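Local coordinates for receptor-like protein kinase ANXUR1 (Arabidopsis thaliana, PDB 6FIG) that probably acts as a cell-surface receptor kinase in plant reproduction, sensing extracellular signals through an ectodomain of tandem malectin-like domains, at residues S93-E98 and S106-A111; I138-S143 and A151-I156; R77-P82 and Y121-Y126; A55-A60 and T84-N89. All coordinates share one frame; numbering follows the deposited sequence.

Contact 1: residues S93-E98 and S106-A111; sequences SYFTVE and SNFSAA. With NAG (2-acetamido-2-deoxy-beta-D-glucopyranose), chain C.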
# COMPACT_ATOMS: atom_id res chain seq x y z
N SER A 93 35.83 -1.44 2.33
CA SER A 93 34.73 -1.28 1.39
C SER A 93 34.66 0.15 0.85
O SER A 93 34.40 1.09 1.58
CB SER A 93 33.39 -1.70 1.99
OG SER A 93 32.33 -1.44 1.07
N TYR A 94 34.89 0.28 -0.45
CA TYR A 94 34.73 1.50 -1.20
C TYR A 94 34.11 1.06 -2.51
O TYR A 94 34.64 0.15 -3.15
CB TYR A 94 36.07 2.18 -1.46
CG TYR A 94 36.70 2.81 -0.24
CD1 TYR A 94 36.44 4.13 0.10
CD2 TYR A 94 37.57 2.07 0.57
CE1 TYR A 94 37.02 4.71 1.22
CE2 TYR A 94 38.15 2.64 1.70
CZ TYR A 94 37.86 3.96 2.02
OH TYR A 94 38.45 4.52 3.12
N PHE A 95 33.01 1.68 -2.91
CA PHE A 95 32.38 1.30 -4.18
C PHE A 95 31.51 2.37 -4.81
O PHE A 95 31.21 3.42 -4.21
CB PHE A 95 31.62 -0.01 -4.01
CG PHE A 95 30.51 0.04 -3.01
CD1 PHE A 95 30.77 -0.20 -1.67
CD2 PHE A 95 29.20 0.22 -3.42
CE1 PHE A 95 29.73 -0.20 -0.74
CE2 PHE A 95 28.15 0.23 -2.51
CZ PHE A 95 28.43 0.00 -1.17
N THR A 96 31.14 2.10 -6.06
CA THR A 96 30.29 2.95 -6.85
C THR A 96 28.96 2.24 -7.03
O THR A 96 28.90 1.02 -7.12
CB THR A 96 30.96 3.24 -8.22
OG1 THR A 96 32.16 3.99 -8.01
CG2 THR A 96 30.06 4.00 -9.20
N VAL A 97 27.89 3.03 -7.06
CA VAL A 97 26.58 2.52 -7.47
C VAL A 97 26.03 3.45 -8.53
O VAL A 97 26.00 4.69 -8.33
CB VAL A 97 25.57 2.42 -6.31
CG1 VAL A 97 24.27 1.78 -6.81
CG2 VAL A 97 26.16 1.67 -5.12
N GLU A 98 25.53 2.85 -9.60
CA GLU A 98 24.91 3.55 -10.70
C GLU A 98 23.52 2.99 -10.92
O GLU A 98 23.29 1.77 -10.77
CB GLU A 98 25.73 3.37 -11.96
CG GLU A 98 27.09 4.05 -11.93
CD GLU A 98 28.03 3.48 -12.98
OE1 GLU A 98 28.57 2.36 -12.79
OE2 GLU A 98 28.21 4.14 -14.02
N SER A 106 29.95 7.01 -5.23
CA SER A 106 31.26 6.87 -5.87
C SER A 106 32.31 6.94 -4.78
O SER A 106 32.26 7.86 -3.94
CB SER A 106 31.51 7.96 -6.91
OG SER A 106 32.79 7.83 -7.53
N ASN A 107 33.22 5.97 -4.73
CA ASN A 107 34.19 5.85 -3.64
C ASN A 107 33.53 5.87 -2.25
O ASN A 107 34.07 6.41 -1.28
CB ASN A 107 35.21 6.99 -3.74
CG ASN A 107 36.41 6.76 -2.84
OD1 ASN A 107 37.02 5.70 -2.86
ND2 ASN A 107 36.74 7.77 -2.05
N PHE A 108 32.37 5.25 -2.17
CA PHE A 108 31.50 5.32 -1.00
C PHE A 108 31.95 4.38 0.11
O PHE A 108 32.06 3.17 -0.10
CB PHE A 108 30.08 4.97 -1.42
CG PHE A 108 29.13 4.73 -0.28
CD1 PHE A 108 28.84 5.75 0.62
CD2 PHE A 108 28.50 3.49 -0.14
CE1 PHE A 108 27.96 5.53 1.66
CE2 PHE A 108 27.62 3.26 0.91
CZ PHE A 108 27.34 4.30 1.81
N SER A 109 32.20 4.96 1.28
CA SER A 109 32.54 4.22 2.49
C SER A 109 31.36 4.32 3.44
O SER A 109 31.15 5.36 4.09
CB SER A 109 33.79 4.79 3.17
OG SER A 109 34.04 4.10 4.40
N ALA A 110 30.61 3.24 3.55
CA ALA A 110 29.53 3.16 4.53
C ALA A 110 30.06 3.29 5.96
O ALA A 110 29.43 3.95 6.81
CB ALA A 110 28.78 1.86 4.37
N ALA A 111 31.21 2.68 6.21
CA ALA A 111 31.83 2.68 7.55
C ALA A 111 32.12 4.11 7.99
O ALA A 111 31.68 4.54 9.06
CB ALA A 111 33.10 1.84 7.54
C1 NAG C . 37.85 7.74 -1.13
C2 NAG C . 38.94 8.70 -1.59
C3 NAG C . 40.03 8.85 -0.54
C4 NAG C . 39.43 9.15 0.84
C5 NAG C . 38.40 8.09 1.19
C6 NAG C . 37.71 8.34 2.54
C7 NAG C . 39.20 8.65 -4.04
C8 NAG C . 39.89 7.95 -5.17
N2 NAG C . 39.50 8.19 -2.83
O3 NAG C . 40.93 9.89 -0.91
O4 NAG C . 40.51 9.13 1.79
O5 NAG C . 37.39 8.07 0.18
O6 NAG C . 36.97 9.55 2.49
O7 NAG C . 38.45 9.58 -4.23
O HOH W 1 31.28 1.17 1.73
O HOH W 2 32.63 0.89 4.28
O HOH W 3 35.32 1.78 4.13
O HOH W 4 33.01 6.04 -9.38

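Contact 2: residues I138-S143 and A151-I156; sequences IKFTPS and AFINGI. With CA (calcium ion), chain I.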
# COMPACT_ATOMS: atom_id res chain seq x y z
N ILE A 138 20.85 -1.54 -11.78
CA ILE A 138 21.54 -1.00 -10.61
C ILE A 138 22.86 -1.74 -10.52
O ILE A 138 22.89 -2.95 -10.26
CB ILE A 138 20.77 -1.20 -9.30
CG1 ILE A 138 19.37 -0.61 -9.40
CG2 ILE A 138 21.55 -0.58 -8.15
CD1 ILE A 138 18.49 -1.00 -8.24
N LYS A 139 23.95 -1.01 -10.77
CA LYS A 139 25.29 -1.60 -10.90
C LYS A 139 26.14 -1.24 -9.71
O LYS A 139 26.30 -0.04 -9.41
CB LYS A 139 25.98 -1.13 -12.17
CG LYS A 139 27.36 -1.74 -12.35
CD LYS A 139 27.97 -1.41 -13.70
CE LYS A 139 29.00 -2.46 -14.03
NZ LYS A 139 29.88 -2.13 -15.17
N PHE A 140 26.69 -2.26 -9.05
CA PHE A 140 27.62 -2.12 -7.95
C PHE A 140 29.03 -2.41 -8.45
O PHE A 140 29.28 -3.50 -8.95
CB PHE A 140 27.26 -3.09 -6.81
CG PHE A 140 26.02 -2.70 -6.06
CD1 PHE A 140 24.76 -2.97 -6.59
CD2 PHE A 140 26.10 -2.02 -4.83
CE1 PHE A 140 23.61 -2.60 -5.90
CE2 PHE A 140 24.95 -1.66 -4.15
CZ PHE A 140 23.69 -1.93 -4.68
N THR A 141 29.95 -1.47 -8.30
CA THR A 141 31.32 -1.63 -8.77
C THR A 141 32.30 -1.36 -7.65
O THR A 141 32.49 -0.20 -7.28
CB THR A 141 31.65 -0.68 -9.92
OG1 THR A 141 30.70 -0.87 -10.96
CG2 THR A 141 33.07 -0.91 -10.44
N PRO A 142 32.96 -2.41 -7.11
CA PRO A 142 34.01 -2.19 -6.12
C PRO A 142 35.09 -1.24 -6.66
O PRO A 142 35.37 -1.25 -7.87
CB PRO A 142 34.59 -3.60 -5.91
CG PRO A 142 33.46 -4.51 -6.24
CD PRO A 142 32.74 -3.85 -7.37
N SER A 143 35.66 -0.42 -5.80
CA SER A 143 36.71 0.50 -6.21
C SER A 143 37.88 -0.25 -6.85
O SER A 143 38.38 -1.21 -6.28
CB SER A 143 37.25 1.30 -5.02
OG SER A 143 38.38 2.07 -5.40
N ALA A 151 32.11 -4.33 -2.46
CA ALA A 151 30.83 -3.63 -2.31
C ALA A 151 29.89 -4.51 -1.51
O ALA A 151 30.05 -5.73 -1.44
CB ALA A 151 30.25 -3.30 -3.68
N PHE A 152 28.89 -3.89 -0.91
CA PHE A 152 27.86 -4.64 -0.20
C PHE A 152 26.58 -3.87 -0.24
O PHE A 152 26.57 -2.65 -0.51
CB PHE A 152 28.28 -4.98 1.25
CG PHE A 152 28.24 -3.81 2.18
CD1 PHE A 152 29.23 -2.83 2.15
CD2 PHE A 152 27.20 -3.67 3.10
CE1 PHE A 152 29.18 -1.74 3.01
CE2 PHE A 152 27.15 -2.58 3.95
CZ PHE A 152 28.13 -1.61 3.91
N ILE A 153 25.49 -4.58 0.01
CA ILE A 153 24.16 -3.97 0.04
C ILE A 153 23.30 -4.82 0.98
O ILE A 153 23.37 -6.05 0.95
CB ILE A 153 23.55 -3.90 -1.39
CG1 ILE A 153 22.17 -3.22 -1.41
CG2 ILE A 153 23.50 -5.27 -2.06
CD1 ILE A 153 22.18 -1.74 -1.10
N ASN A 154 22.50 -4.16 1.81
CA ASN A 154 21.59 -4.88 2.72
C ASN A 154 20.15 -4.90 2.24
O ASN A 154 19.42 -5.88 2.46
CB ASN A 154 21.66 -4.30 4.11
CG ASN A 154 23.06 -4.38 4.68
OD1 ASN A 154 23.86 -3.48 4.48
ND2 ASN A 154 23.36 -5.48 5.38
N GLY A 155 19.74 -3.83 1.57
CA GLY A 155 18.38 -3.72 1.09
C GLY A 155 18.26 -2.77 -0.08
O GLY A 155 19.00 -1.79 -0.18
N ILE A 156 17.31 -3.08 -0.95
CA ILE A 156 16.99 -2.22 -2.10
C ILE A 156 15.48 -2.05 -2.18
O ILE A 156 14.77 -3.04 -2.17
CB ILE A 156 17.52 -2.81 -3.43
CG1 ILE A 156 19.04 -2.95 -3.38
CG2 ILE A 156 17.12 -1.93 -4.61
CD1 ILE A 156 19.64 -3.69 -4.57
CA CA I . 19.40 -7.83 3.88

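Contact 3: residues R77-P82 and Y121-Y126; sequences RLYFYP and YLVKEY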
# COMPACT_ATOMS: atom_id res chain seq x y z
N ARG A 77 15.75 3.32 -2.90
CA ARG A 77 16.43 3.35 -1.63
C ARG A 77 17.46 2.24 -1.54
O ARG A 77 17.19 1.12 -1.94
CB ARG A 77 15.47 3.16 -0.47
CG ARG A 77 14.49 4.29 -0.33
CD ARG A 77 13.52 4.05 0.79
NE ARG A 77 12.53 5.13 0.81
CZ ARG A 77 11.23 4.98 1.03
NH1 ARG A 77 10.69 3.80 1.28
NH2 ARG A 77 10.45 6.05 0.98
N LEU A 78 18.60 2.59 -0.97
CA LEU A 78 19.70 1.66 -0.74
C LEU A 78 19.98 1.66 0.76
O LEU A 78 20.22 2.71 1.36
CB LEU A 78 20.94 2.10 -1.50
CG LEU A 78 20.74 2.28 -3.01
CD1 LEU A 78 22.01 2.78 -3.64
CD2 LEU A 78 20.30 0.99 -3.69
N TYR A 79 19.93 0.47 1.36
CA TYR A 79 20.11 0.28 2.81
C TYR A 79 21.47 -0.34 3.07
O TYR A 79 21.80 -1.37 2.47
CB TYR A 79 19.03 -0.66 3.38
CG TYR A 79 17.61 -0.12 3.36
CD1 TYR A 79 16.92 0.09 2.17
CD2 TYR A 79 16.96 0.19 4.55
CE1 TYR A 79 15.63 0.60 2.16
CE2 TYR A 79 15.66 0.68 4.56
CZ TYR A 79 14.99 0.88 3.37
OH TYR A 79 13.70 1.37 3.42
N PHE A 80 22.23 0.26 3.98
CA PHE A 80 23.56 -0.21 4.33
C PHE A 80 23.73 -0.33 5.84
O PHE A 80 23.36 0.58 6.59
CB PHE A 80 24.59 0.77 3.81
CG PHE A 80 24.56 0.97 2.33
CD1 PHE A 80 25.06 0.01 1.48
CD2 PHE A 80 24.02 2.15 1.78
CE1 PHE A 80 25.04 0.21 0.10
CE2 PHE A 80 24.01 2.34 0.41
CZ PHE A 80 24.52 1.38 -0.43
N TYR A 81 24.30 -1.44 6.27
CA TYR A 81 24.65 -1.69 7.67
C TYR A 81 26.12 -2.15 7.71
O TYR A 81 26.37 -3.34 7.55
CB TYR A 81 23.72 -2.75 8.26
CG TYR A 81 24.05 -3.12 9.68
CD1 TYR A 81 24.05 -2.15 10.68
CD2 TYR A 81 24.36 -4.43 10.03
CE1 TYR A 81 24.36 -2.48 12.00
CE2 TYR A 81 24.67 -4.77 11.35
CZ TYR A 81 24.66 -3.79 12.33
OH TYR A 81 24.98 -4.15 13.63
N PRO A 82 27.07 -1.22 7.89
CA PRO A 82 28.47 -1.66 7.92
C PRO A 82 28.75 -2.55 9.13
O PRO A 82 28.39 -2.20 10.25
CB PRO A 82 29.27 -0.35 7.99
CG PRO A 82 28.31 0.71 8.38
CD PRO A 82 26.95 0.25 7.98
N TYR A 121 23.55 2.59 10.78
CA TYR A 121 22.99 2.20 9.48
C TYR A 121 22.68 3.45 8.64
O TYR A 121 22.58 4.55 9.19
CB TYR A 121 21.72 1.36 9.68
CG TYR A 121 20.63 2.10 10.42
CD1 TYR A 121 20.63 2.15 11.81
CD2 TYR A 121 19.64 2.78 9.73
CE1 TYR A 121 19.65 2.85 12.50
CE2 TYR A 121 18.65 3.49 10.41
CZ TYR A 121 18.67 3.51 11.79
OH TYR A 121 17.69 4.21 12.47
N LEU A 122 22.54 3.27 7.33
CA LEU A 122 22.25 4.36 6.39
C LEU A 122 21.15 3.93 5.44
O LEU A 122 21.11 2.77 5.03
CB LEU A 122 23.47 4.70 5.51
CG LEU A 122 24.78 5.02 6.20
CD1 LEU A 122 25.91 5.07 5.18
CD2 LEU A 122 24.71 6.32 6.97
N VAL A 123 20.28 4.87 5.07
CA VAL A 123 19.35 4.69 3.98
C VAL A 123 19.58 5.85 3.01
O VAL A 123 19.35 7.02 3.36
CB VAL A 123 17.88 4.65 4.42
CG1 VAL A 123 16.99 4.30 3.23
CG2 VAL A 123 17.67 3.69 5.58
N LYS A 124 20.07 5.55 1.83
CA LYS A 124 20.24 6.53 0.78
C LYS A 124 18.98 6.48 -0.06
O LYS A 124 18.56 5.41 -0.46
CB LYS A 124 21.45 6.22 -0.10
CG LYS A 124 22.79 6.15 0.61
CD LYS A 124 23.32 7.50 1.01
CE LYS A 124 24.76 7.36 1.46
NZ LYS A 124 25.42 8.63 1.79
N GLU A 125 18.35 7.63 -0.34
CA GLU A 125 17.13 7.66 -1.10
C GLU A 125 17.27 8.63 -2.25
O GLU A 125 17.74 9.78 -2.05
CB GLU A 125 15.96 8.10 -0.22
CG GLU A 125 14.63 8.16 -0.95
CD GLU A 125 13.50 8.66 -0.09
OE1 GLU A 125 13.27 9.87 -0.12
OE2 GLU A 125 12.83 7.86 0.60
N TYR A 126 16.84 8.19 -3.42
CA TYR A 126 16.92 8.95 -4.65
C TYR A 126 15.57 8.97 -5.33
O TYR A 126 14.79 8.03 -5.19
CB TYR A 126 17.97 8.33 -5.58
CG TYR A 126 19.28 8.16 -4.91
CD1 TYR A 126 20.22 9.21 -4.88
CD2 TYR A 126 19.62 6.98 -4.28
CE1 TYR A 126 21.42 9.07 -4.23
CE2 TYR A 126 20.82 6.83 -3.62
CZ TYR A 126 21.73 7.87 -3.60
OH TYR A 126 22.91 7.75 -2.93

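Contact 4: residues A55-A60 and T84-N89; sequences ARIFTA and TYTGLN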
# COMPACT_ATOMS: atom_id res chain seq x y z
N ALA A 55 23.28 -9.29 4.13
CA ALA A 55 23.82 -8.53 3.02
C ALA A 55 24.16 -9.45 1.89
O ALA A 55 24.27 -10.66 2.06
CB ALA A 55 25.05 -7.75 3.46
N ARG A 56 24.30 -8.86 0.71
CA ARG A 56 24.97 -9.50 -0.39
C ARG A 56 26.32 -8.78 -0.53
O ARG A 56 26.37 -7.56 -0.45
CB ARG A 56 24.15 -9.36 -1.66
CG ARG A 56 24.72 -10.15 -2.81
CD ARG A 56 23.76 -10.26 -3.98
NE ARG A 56 22.60 -11.07 -3.65
CZ ARG A 56 22.56 -12.40 -3.60
NH1 ARG A 56 23.64 -13.15 -3.83
NH2 ARG A 56 21.40 -12.99 -3.29
N ILE A 57 27.37 -9.55 -0.78
CA ILE A 57 28.74 -9.02 -0.86
C ILE A 57 29.24 -9.24 -2.30
O ILE A 57 29.13 -10.35 -2.82
CB ILE A 57 29.68 -9.76 0.10
CG1 ILE A 57 29.09 -9.86 1.53
CG2 ILE A 57 31.05 -9.08 0.15
CD1 ILE A 57 28.84 -8.54 2.21
N PHE A 58 29.77 -8.17 -2.91
CA PHE A 58 30.30 -8.19 -4.27
C PHE A 58 31.79 -7.91 -4.24
O PHE A 58 32.21 -6.86 -3.77
CB PHE A 58 29.62 -7.12 -5.15
CG PHE A 58 28.12 -7.19 -5.16
CD1 PHE A 58 27.49 -8.29 -5.71
CD2 PHE A 58 27.36 -6.14 -4.65
CE1 PHE A 58 26.11 -8.36 -5.76
CE2 PHE A 58 25.96 -6.21 -4.69
CZ PHE A 58 25.35 -7.33 -5.24
N THR A 59 32.60 -8.83 -4.76
CA THR A 59 34.05 -8.60 -4.88
C THR A 59 34.49 -8.25 -6.30
O THR A 59 35.68 -8.10 -6.56
CB THR A 59 34.85 -9.78 -4.33
OG1 THR A 59 34.52 -10.94 -5.09
CG2 THR A 59 34.51 -10.00 -2.88
N ALA A 60 33.51 -8.14 -7.19
CA ALA A 60 33.70 -7.65 -8.55
C ALA A 60 32.35 -7.05 -8.96
O ALA A 60 31.36 -7.20 -8.23
CB ALA A 60 34.15 -8.79 -9.47
N THR A 84 31.13 -6.66 10.03
CA THR A 84 32.01 -7.68 9.48
C THR A 84 31.15 -8.73 8.79
O THR A 84 30.29 -9.35 9.41
CB THR A 84 32.91 -8.30 10.57
OG1 THR A 84 33.67 -7.26 11.18
CG2 THR A 84 33.87 -9.34 9.97
N TYR A 85 31.37 -8.88 7.48
CA TYR A 85 30.70 -9.89 6.67
C TYR A 85 31.76 -10.82 6.12
O TYR A 85 32.75 -10.35 5.54
CB TYR A 85 29.99 -9.21 5.52
CG TYR A 85 28.87 -8.29 5.95
CD1 TYR A 85 27.67 -8.81 6.42
CD2 TYR A 85 29.00 -6.92 5.85
CE1 TYR A 85 26.63 -7.99 6.81
CE2 TYR A 85 27.96 -6.07 6.22
CZ TYR A 85 26.78 -6.62 6.70
OH TYR A 85 25.74 -5.77 7.05
N THR A 86 31.55 -12.13 6.30
CA THR A 86 32.43 -13.20 5.77
C THR A 86 33.92 -12.94 6.02
O THR A 86 34.77 -13.18 5.15
CB THR A 86 32.12 -13.46 4.28
OG1 THR A 86 32.32 -12.27 3.50
CG2 THR A 86 30.66 -13.87 4.12
N GLY A 87 34.23 -12.46 7.23
CA GLY A 87 35.61 -12.15 7.62
C GLY A 87 36.26 -10.92 6.99
O GLY A 87 37.43 -10.65 7.26
N LEU A 88 35.53 -10.17 6.16
CA LEU A 88 36.12 -9.02 5.48
C LEU A 88 36.16 -7.81 6.41
O LEU A 88 35.33 -7.70 7.29
CB LEU A 88 35.34 -8.68 4.20
CG LEU A 88 35.32 -9.72 3.09
CD1 LEU A 88 34.36 -9.31 1.99
CD2 LEU A 88 36.72 -9.94 2.53
N ASN A 89 37.13 -6.94 6.19
CA ASN A 89 37.30 -5.70 6.96
C ASN A 89 36.43 -4.65 6.28
O ASN A 89 36.77 -4.21 5.18
CB ASN A 89 38.79 -5.29 6.99
CG ASN A 89 39.08 -4.05 7.83
OD1 ASN A 89 38.19 -3.26 8.13
ND2 ASN A 89 40.34 -3.88 8.23

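Contact 1: residues S93-E98 and S106-A111
Phe95 and Phe108 meet across the end of a beta hairpin, and their aromatic pairing is the main apolar contact. The edge of Phe108 is turned toward the face of Phe95 in an offset edge-to-face pair, the planes at 82°. The ring centroids are 5.5 Å apart. The closest approach is made by Phe108 CD2, 3.6 Å from Phe95 CZ. Both side chains point the same way. Phe95 reaches this place with CG set between its own backbone N and carbonyl carbon (chi1 61°).

Backbone bonding is uneven. Phe108 N donates to Phe95 O at 3.0 Å and nearly straight, whereas the return bond from Phe95 N to Phe108 O is weak. A G1 beta bulge sets two residues, Asn107 and Phe108, opposite Phe95, and the chain turns a corner here.

Covalent and sugar contacts gather on Asn107, which carries an N-linked NAG on ND2. Its amide lies beside the Tyr94 ring, the two planes 14° apart, and Asn107 OD1 is 3.4 Å from Tyr94 CD1. Tyr94 CE1 also comes within 3.5 Å of the sugar's O5, so the tyrosine flanks both the linkage and the first sugar ring.

Waters add further polar links: one molecule joins Thr96 OG1 to Ser106 OG, and another donates to Ser93 OG, itself also hydrogen-bonded to Phe150 O, and accepts from Ala110 N. The hairpin strands 95-99 and 102-108 form one edge of a five-stranded antiparallel sheet, with strand 135-142 on the other side of 95-99; Ser109 caps helix 110-117 through Ile112 N.

Contact 2: residues I138-S143 and A151-I156
The ring of Phe140 sits against Ile153, Ile156 and Ala151, all approaching it obliquely, and it also meets the ring of Phe58 from strand 54-58. This is packing between the two layers of a malectin-like beta-sandwich: strand 135-142 belongs to one sheet and strand 151-161 to the facing one. The axes of the short strands 138-142 and 151-153 approach to 7.2 Å, at 142°. The contact is made mainly by apolar side chains, without hydrogen bonds between the segments.

Phe140 and Ile153 cross at about a right angle. The far end of the ring does the touching, Phe140 CE2 and CZ each lying 3.8 Å from Ile153 CB. Ile153 has CG1 anti to its backbone N (chi1 -178°), which brings CG1 and CD1 alongside Phe140 CZ. Nearer the root of the ring, Phe140 CB is 4.3 Å from Ala151 CB; the backbones lie closer here, at Pro142 and Ala151, consistent with the small alanine side chain.

At the other end, Ile138 and Ile156 run antiparallel, flank to flank, with Ile138 CD1 4.0 Å from Ile156 CG2. Val97 and Phe95 of strand 95-99, together with Tyr64 of strand 62-67, extend this apolar layer.

Beyond Ile153 the strand is interrupted by a classic beta bulge, which places Asn154 and Gly155 together opposite Tyr79. The bulge presents a backbone oxygen to a calcium ion also bound by Ser7, Cys8, Pro51 and Thr54; Asn154 O lies 2.4 Å from the metal.

Contact 3: residues R77-P82 and Y121-Y126
Arg77 and Glu125 lie side by side on one face of an antiparallel strand pair, pointing the same way. The extended arginine chain, with CG anti to the carbonyl carbon (chi1 -65°), carries its guanidinium alongside the carboxylate, the two planes 31° apart. The grip is side-on and converges on one oxygen: Arg77 NE is 2.8 Å and Arg77 NH2 3.0 Å from Glu125 OE2. NE uses the anti lone pair of that oxygen, while NH2 meets it nearly along the C-O direction; both bonds stay in the guanidinium plane.

On the same face Tyr79 and Val123 also point the same way. Val123 CG1 stands over the centre of the tyrosine ring as a CH-pi contact, 4.0 Å from the centroid, and Val123 CG2 rests 3.7 Å from Tyr79 CD2.

The opposite face carries Leu78, Phe80, Leu122 and Lys124. Phe80 and Lys124 cross at about a right angle, with Lys124 CG at the ring edge, 4.0 Å from Phe80 CE2; the bend at chi2 (-74°) leads the rest of the lysine away. Leu78 CD1 reaches the ring of Tyr126.

Two reciprocal backbone pairs, Leu78 with Lys124 and Phe80 with Leu122, fix the register of strands 73-80 and 122-128. The buried charges are shared more widely: Glu125 OE1 meets Arg190 and Ser187, and Arg77 NH1 meets Glu157. Such a network probably keeps both side chains ionised and fixes the rotation of the guanidinium, while the Phe80 face is mostly apolar, the aliphatic part of Lys124 contributing.

Contact 4: residues A55-A60 and T84-N89
Ile57 meets Tyr85 with the end of its branch: Ile57 CD1 comes 3.6 Å from Tyr85 CB and also touches CG, approaching the ring obliquely. The Ile57 chain is bent, with chi2 at -62°, and this curls CD1 toward the root of the tyrosine while CG2 is left to meet Leu88. There Ile57 CG2 lies 3.8 Å from Leu88 CD1, the two side chains passing alongside and pointing opposite ways.

Tyr85 offers a face to Ala55. The methyl CB sits above the ring, offset toward its rim, in a CH-pi contact 4.0 Å from the centroid, and its nearest ring atom is CE1 at 3.7 Å. The phenol hydroxyl beyond is hydrogen-bonded to Tyr81 O and Asn154 ND2, which fixes the far end of the ring.

Leu88 returns to Ile57 because residues 85-88 form a type I' beta turn, closed by Leu88 N to Tyr85 O at 2.9 Å.

The loop between strands 73-80 and 95-99 thus packs against strand 54-58, which is hydrogen-bonded to strand 35-38 along one edge and to strand 151-161 along the other; Ala37 and Phe152 from these neighbours also touch Ile57.

Contacts 1 and 3 share an aromatic interior: Phe95 CZ packs 3.6 Å from Phe80 CE1, and Phe108 CE2 lies 3.8 Å from Phe80 CE2. Contact 2 closes on it through the backbone oxygen of Phe152, 3.3 Å from Phe95 CZ. The centres of contacts 1 and 2 are about 8 Å apart, and strands 95-99 and 135-142 adjoin in one sheet. Asn154 ties contact 2 to contacts 3 and 4, its OD1 lying 2.7 Å from Tyr81 N; Ala151 N, 2.9 Å from Phe58 O, adds a backbone link to contact 4. The glycan lies by contact 1, the metal by contact 2; the side chain of Phe95 is about 13 Å from the calcium ion.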